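Local atomic coordinates of Polyphosphate:AMP phosphotransferase (PDB entry 3CZP), a protein that transfers phosphate from inorganic polyphosphate to AMP to make ADP, and less efficiently to GMP, with magnesium as cofactor. Residues 259-264 / 455-460; 304-309 / 465-470. One frame throughout, in Å; residues are numbered along the deposited sequence.

Contact 1 of 2, residues 259-264 / 455-460; sequences RGLLDS and DMVDRT
Leu261 meets Val457 and Asp458 without any flat group between them; the one nearby, on another side of the same helix, is the Arg459 guanidinium. In the one conformer given of two, so tentatively, CB of Asp455 sits over one of its faces, nearer the margin than the centre, and Asp458 OD2 lies in plane at its edge, a long ion pair. The contact itself is apolar. CD1 of Leu261, carried outward by an extended chi2 of 169°, comes 3.7 Å from Val457 CG1, and the two side chains run past one another, pointing opposite ways. The same methyl ends 4.0 Å from the backbone N of Asp458. The case illustrates how a short helical turn, 260-263, can be laid at the surface against the last turns of helix 446-460, which belongs to the second PPK2 region of a P-loop kinase fold. Arg259 adds a salt bridge to Asp451 farther back on that helix, and Asp455 OD1 accepts a hydrogen bond from Asn258. At the helix end Thr460 OG1 donates to Met456 O at 2.7 Å, from above the carbonyl plane; this oxygen also accepts from Thr460 N.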
loop_
_atom_site.group_PDB
_atom_site.type_symbol
_atom_site.label_atom_id
_atom_site.label_comp_id
_atom_site.label_asym_id
_atom_site.label_seq_id
_atom_site.Cartn_x
_atom_site.Cartn_y
_atom_site.Cartn_z
ATOM N N ARG A 259 -16.269 31.788 -17.539
ATOM C CA ARG A 259 -17.456 31.695 -16.654
ATOM C C ARG A 259 -18.825 31.602 -17.364
ATOM O O ARG A 259 -19.840 31.340 -16.706
ATOM C CB ARG A 259 -17.469 32.838 -15.621
ATOM C CG ARG A 259 -17.487 34.250 -16.189
ATOM C CD ARG A 259 -17.744 35.331 -15.112
ATOM N NE ARG A 259 -16.609 35.494 -14.187
ATOM C CZ ARG A 259 -16.570 35.093 -12.909
ATOM N NH1 ARG A 259 -15.474 35.314 -12.184
ATOM N NH2 ARG A 259 -17.610 34.490 -12.333
ATOM N N GLY A 260 -18.847 31.813 -18.686
ATOM C CA GLY A 260 -20.061 31.649 -19.506
ATOM C C GLY A 260 -20.567 30.211 -19.625
ATOM O O GLY A 260 -21.729 30.004 -19.961
ATOM N N LEU A 261 -19.694 29.226 -19.360
ATOM C CA LEU A 261 -20.084 27.805 -19.301
ATOM C C LEU A 261 -20.971 27.547 -18.077
ATOM O O LEU A 261 -21.869 26.704 -18.119
ATOM C CB LEU A 261 -18.855 26.866 -19.216
ATOM C CG LEU A 261 -17.679 26.909 -20.222
ATOM C CD1 LEU A 261 -16.459 26.054 -19.733
ATOM C CD2 LEU A 261 -18.100 26.522 -21.671
ATOM N N LEU A 262 -20.689 28.276 -16.993
ATOM C CA LEU A 262 -21.430 28.165 -15.741
ATOM C C LEU A 262 -22.580 29.162 -15.675
ATOM O O LEU A 262 -23.659 28.830 -15.174
ATOM C CB LEU A 262 -20.494 28.380 -14.534
ATOM C CG LEU A 262 -19.357 27.305 -14.285
ATOM C CD1 LEU A 262 -18.604 27.769 -12.997
ATOM C CD2 LEU A 262 -19.946 25.805 -14.042
ATOM N N ASP A 263 -22.358 30.362 -16.199
ATOM C CA ASP A 263 -23.392 31.389 -16.227
ATOM C C ASP A 263 -24.541 31.002 -17.154
ATOM O O ASP A 263 -25.669 31.465 -16.983
ATOM C CB ASP A 263 -22.800 32.734 -16.656
ATOM C CG ASP A 263 -21.909 33.344 -15.593
ATOM O OD1 ASP A 263 -22.227 33.200 -14.394
ATOM O OD2 ASP A 263 -20.890 33.969 -15.956
ATOM N N SER A 264 -24.251 30.154 -18.136
ATOM C CA SER A 264 -25.269 29.716 -19.094
ATOM C C SER A 264 -26.117 28.511 -18.655
ATOM O O SER A 264 -27.083 28.165 -19.332
ATOM C CB SER A 264 -24.668 29.467 -20.477
ATOM O OG SER A 264 -24.054 28.192 -20.564
ATOM N N ASP A 455 -12.190 27.246 -16.153
ATOM C CA ASP A 455 -10.921 26.838 -16.727
ATOM C C ASP A 455 -10.753 25.359 -16.754
ATOM O O ASP A 455 -10.258 24.811 -17.745
ATOM C CB ASP A 455 -9.752 27.437 -15.958
ATOM C CG ASP A 455 -9.682 28.911 -16.104
ATOM O OD1 ASP A 455 -10.323 29.455 -17.039
ATOM O OD2 ASP A 455 -8.962 29.541 -15.313
HETATM N N MSE A 456 -11.140 24.717 -15.655
HETATM C CA MSE A 456 -11.080 23.280 -15.533
HETATM C C MSE A 456 -11.845 22.614 -16.663
HETATM O O MSE A 456 -11.317 21.797 -17.380
HETATM C CB MSE A 456 -11.677 22.846 -14.182
HETATM C CG MSE A 456 -11.885 21.350 -14.005
HETATM SE SE MSE A 456 -12.524 21.047 -12.184
HETATM C CE MSE A 456 -14.380 21.408 -12.519
ATOM N N VAL A 457 -13.104 22.988 -16.813
ATOM C CA VAL A 457 -13.964 22.454 -17.870
ATOM C C VAL A 457 -13.412 22.736 -19.287
ATOM O O VAL A 457 -13.279 21.820 -20.120
ATOM C CB VAL A 457 -15.432 22.966 -17.680
ATOM C CG1 VAL A 457 -16.352 22.500 -18.849
ATOM C CG2 VAL A 457 -15.958 22.489 -16.318
ATOM N N ASP A 458 -13.030 23.974 -19.564
ATOM C CA ASP A 458 -12.349 24.261 -20.809
ATOM C C ASP A 458 -11.121 23.389 -21.103
ATOM O O ASP A 458 -10.939 22.918 -22.229
ATOM C CB ASP A 458 -11.879 25.707 -20.814
ATOM C CG ASP A 458 -11.133 26.058 -22.070
ATOM O OD1 ASP A 458 -11.770 26.044 -23.157
ATOM O OD2 ASP A 458 -9.915 26.357 -21.979
ATOM N N ARG A 459 -10.260 23.181 -20.104
ATOM C CA ARG A 459 -8.965 22.560 -20.355
ATOM C C ARG A 459 -8.999 21.024 -20.207
ATOM O O ARG A 459 -8.116 20.328 -20.708
ATOM C CB ARG A 459 -7.909 23.165 -19.422
ATOM C CG ARG A 459 -7.974 24.693 -19.244
ATOM C CD ARG A 459 -6.822 25.471 -19.845
ATOM N NE ARG A 459 -6.298 26.419 -18.854
ATOM C CZ ARG A 459 -6.708 27.672 -18.667
ATOM N NH1 ARG A 459 -7.655 28.216 -19.430
ATOM N NH2 ARG A 459 -6.148 28.391 -17.699
ATOM N N THR A 460 -9.995 20.482 -19.499
ATOM C CA THR A 460 -10.025 19.019 -19.203
ATOM C C THR A 460 -11.357 18.353 -19.558
ATOM O O THR A 460 -11.565 17.193 -19.259
ATOM C CB THR A 460 -9.692 18.683 -17.680
ATOM O OG1 THR A 460 -10.690 19.275 -16.822
ATOM C CG2 THR A 460 -8.294 19.218 -17.226
#

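Contact 2 of 2, residues 304-309 / 465-470; sequences VFEGND and APWTLV
The six-membered end of the Trp467 indole meets Glu306 and Val304, and the closer approach is to Glu306: its CG lies 4.0 Å from Trp467 CH2, at the ring edge and near the ring plane. A chi1 of -56°, with CG anti to the carbonyl carbon, brings that methylene to the ring; the bend at chi2 (-74°) then turns the carboxylate, whose plane stands 53° from the indole's. Val304 packs more loosely, its CG1 reaching Trp467 CH2 obliquely at 4.5 Å. All three residues are buried, in contrast to Pro466, which is exposed, and to Asn308 and Asp309, which are partly so. Two polar atoms find partners outside the segments: Glu306 OE2 hydrogen-bonds to Ser366 OG, and Trp467 NE1 to Thr460 OG1. Here one large side chain links strands that are not neighbours, the nearest CA atoms, of Val304 and Trp467, being 9.6 Å apart. From Gly307 the sequence matches a P-loop (Walker A motif), consistent with the P-loop NTPase clan, and the contact sits on the strand leading into it. Strand 404-412 runs between strands 300-307 and 467-471 and bonds to Val304 and Glu306, Tyr368 meets the indole edge-to-face, and helix 446-460 packs on the indole through Met456 and Val457.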
loop_
_atom_site.group_PDB
_atom_site.type_symbol
_atom_site.label_atom_id
_atom_site.label_comp_id
_atom_site.label_asym_id
_atom_site.label_seq_id
_atom_site.Cartn_x
_atom_site.Cartn_y
_atom_site.Cartn_z
ATOM N N VAL A 304 -16.220 10.632 -10.693
ATOM C CA VAL A 304 -15.658 11.732 -9.951
ATOM C C VAL A 304 -16.740 12.748 -9.581
ATOM O O VAL A 304 -17.526 13.156 -10.447
ATOM C CB VAL A 304 -14.618 12.477 -10.808
ATOM C CG1 VAL A 304 -14.388 13.866 -10.218
ATOM C CG2 VAL A 304 -13.289 11.632 -10.977
ATOM N N PHE A 305 -16.788 13.163 -8.325
ATOM C CA PHE A 305 -17.743 14.201 -7.887
ATOM C C PHE A 305 -17.086 15.430 -7.304
ATOM O O PHE A 305 -16.328 15.341 -6.339
ATOM C CB PHE A 305 -18.709 13.643 -6.817
ATOM C CG PHE A 305 -19.711 12.680 -7.343
ATOM C CD1 PHE A 305 -21.012 13.102 -7.670
ATOM C CD2 PHE A 305 -19.380 11.344 -7.512
ATOM C CE1 PHE A 305 -21.932 12.197 -8.148
ATOM C CE2 PHE A 305 -20.299 10.416 -8.046
ATOM C CZ PHE A 305 -21.564 10.820 -8.334
ATOM N N GLU A 306 -17.378 16.575 -7.911
ATOM C CA GLU A 306 -17.004 17.862 -7.408
ATOM C C GLU A 306 -18.259 18.748 -7.392
ATOM O O GLU A 306 -19.284 18.428 -8.029
ATOM C CB GLU A 306 -15.919 18.503 -8.287
ATOM C CG GLU A 306 -14.605 17.720 -8.522
ATOM C CD GLU A 306 -13.628 17.655 -7.324
ATOM O OE1 GLU A 306 -13.824 18.377 -6.343
ATOM O OE2 GLU A 306 -12.638 16.854 -7.396
ATOM N N GLY A 307 -18.193 19.838 -6.625
ATOM C CA GLY A 307 -19.219 20.891 -6.712
ATOM C C GLY A 307 -19.080 21.856 -5.584
ATOM O O GLY A 307 -18.276 21.660 -4.679
ATOM N N ASN A 308 -19.902 22.892 -5.613
ATOM C CA ASN A 308 -19.978 23.840 -4.535
ATOM C C ASN A 308 -20.280 23.143 -3.180
ATOM O O ASN A 308 -20.830 22.061 -3.119
ATOM C CB ASN A 308 -21.086 24.868 -4.868
ATOM C CG ASN A 308 -20.738 25.754 -6.074
ATOM O OD1 ASN A 308 -19.736 26.510 -6.050
ATOM N ND2 ASN A 308 -21.578 25.691 -7.125
ATOM N N ASP A 309 -19.906 23.784 -2.094
ATOM C CA ASP A 309 -20.262 23.299 -0.778
ATOM C C ASP A 309 -21.779 23.244 -0.667
ATOM O O ASP A 309 -22.493 24.100 -1.210
ATOM C CB ASP A 309 -19.670 24.189 0.297
ATOM C CG ASP A 309 -18.170 24.037 0.434
ATOM O OD1 ASP A 309 -17.597 22.973 0.122
ATOM O OD2 ASP A 309 -17.532 24.995 0.906
ATOM N N ALA A 465 -12.861 12.058 -21.799
ATOM C CA ALA A 465 -13.511 12.272 -20.503
ATOM C C ALA A 465 -14.184 13.625 -20.418
ATOM O O ALA A 465 -13.592 14.564 -19.886
ATOM C CB ALA A 465 -12.477 12.141 -19.355
ATOM N N PRO A 466 -15.441 13.740 -20.911
ATOM C CA PRO A 466 -16.144 15.012 -20.762
ATOM C C PRO A 466 -16.580 15.332 -19.332
ATOM O O PRO A 466 -16.902 14.446 -18.538
ATOM C CB PRO A 466 -17.358 14.876 -21.693
ATOM C CG PRO A 466 -17.489 13.431 -22.014
ATOM C CD PRO A 466 -16.232 12.722 -21.630
ATOM N N TRP A 467 -16.569 16.619 -18.996
ATOM C CA TRP A 467 -17.238 17.084 -17.794
ATOM C C TRP A 467 -18.766 17.185 -17.968
ATOM O O TRP A 467 -19.218 17.693 -18.963
ATOM C CB TRP A 467 -16.717 18.454 -17.423
ATOM C CG TRP A 467 -15.523 18.370 -16.581
ATOM C CD1 TRP A 467 -14.260 18.518 -16.984
ATOM C CD2 TRP A 467 -15.486 18.114 -15.170
ATOM N NE1 TRP A 467 -13.417 18.384 -15.943
ATOM C CE2 TRP A 467 -14.128 18.116 -14.803
ATOM C CE3 TRP A 467 -16.469 17.890 -14.186
ATOM C CZ2 TRP A 467 -13.696 17.890 -13.492
ATOM C CZ3 TRP A 467 -16.057 17.647 -12.883
ATOM C CH2 TRP A 467 -14.677 17.674 -12.528
ATOM N N THR A 468 -19.525 16.746 -16.956
ATOM C CA THR A 468 -20.980 16.908 -16.909
ATOM C C THR A 468 -21.289 17.885 -15.840
ATOM O O THR A 468 -20.968 17.652 -14.698
ATOM C CB THR A 468 -21.707 15.588 -16.549
ATOM O OG1 THR A 468 -21.233 14.563 -17.415
ATOM C CG2 THR A 468 -23.290 15.720 -16.653
ATOM N N LEU A 469 -21.878 19.003 -16.243
ATOM C CA LEU A 469 -22.316 20.000 -15.322
ATOM C C LEU A 469 -23.744 19.621 -14.873
ATOM O O LEU A 469 -24.664 19.537 -15.694
ATOM C CB LEU A 469 -22.240 21.414 -15.974
ATOM C CG LEU A 469 -20.907 21.788 -16.650
ATOM C CD1 LEU A 469 -21.016 23.051 -17.505
ATOM C CD2 LEU A 469 -19.714 21.879 -15.651
ATOM N N VAL A 470 -23.911 19.385 -13.573
ATOM C CA VAL A 470 -25.202 18.999 -13.025
ATOM C C VAL A 470 -25.868 20.226 -12.388
ATOM O O VAL A 470 -25.311 20.847 -11.515
ATOM C CB VAL A 470 -25.047 17.837 -12.016
ATOM C CG1 VAL A 470 -26.430 17.376 -11.510
ATOM C CG2 VAL A 470 -24.259 16.663 -12.649
#

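After the N-terminal PPK2 domain the chain lays down 259-264, runs through helix 273-292 into strand 300-307, builds most of the second parallel sheet, and returns along helix 446-460 to edge strand 467-471. Contact 1 closes a loop with 190 residues between its segments, contact 2 one with 155. The two loops cross, their segments alternating along the sequence. Their centres are about 11 Å apart, and they touch: selenomethionine Met456 SE is 3.6 Å from Trp467 CZ2, and Val457 CG2 is 3.9 Å from Leu469 CD2. Together they join the surface turn 260-263, the helix beside the sheet, the edge strand and the central strand leading to the P-loop.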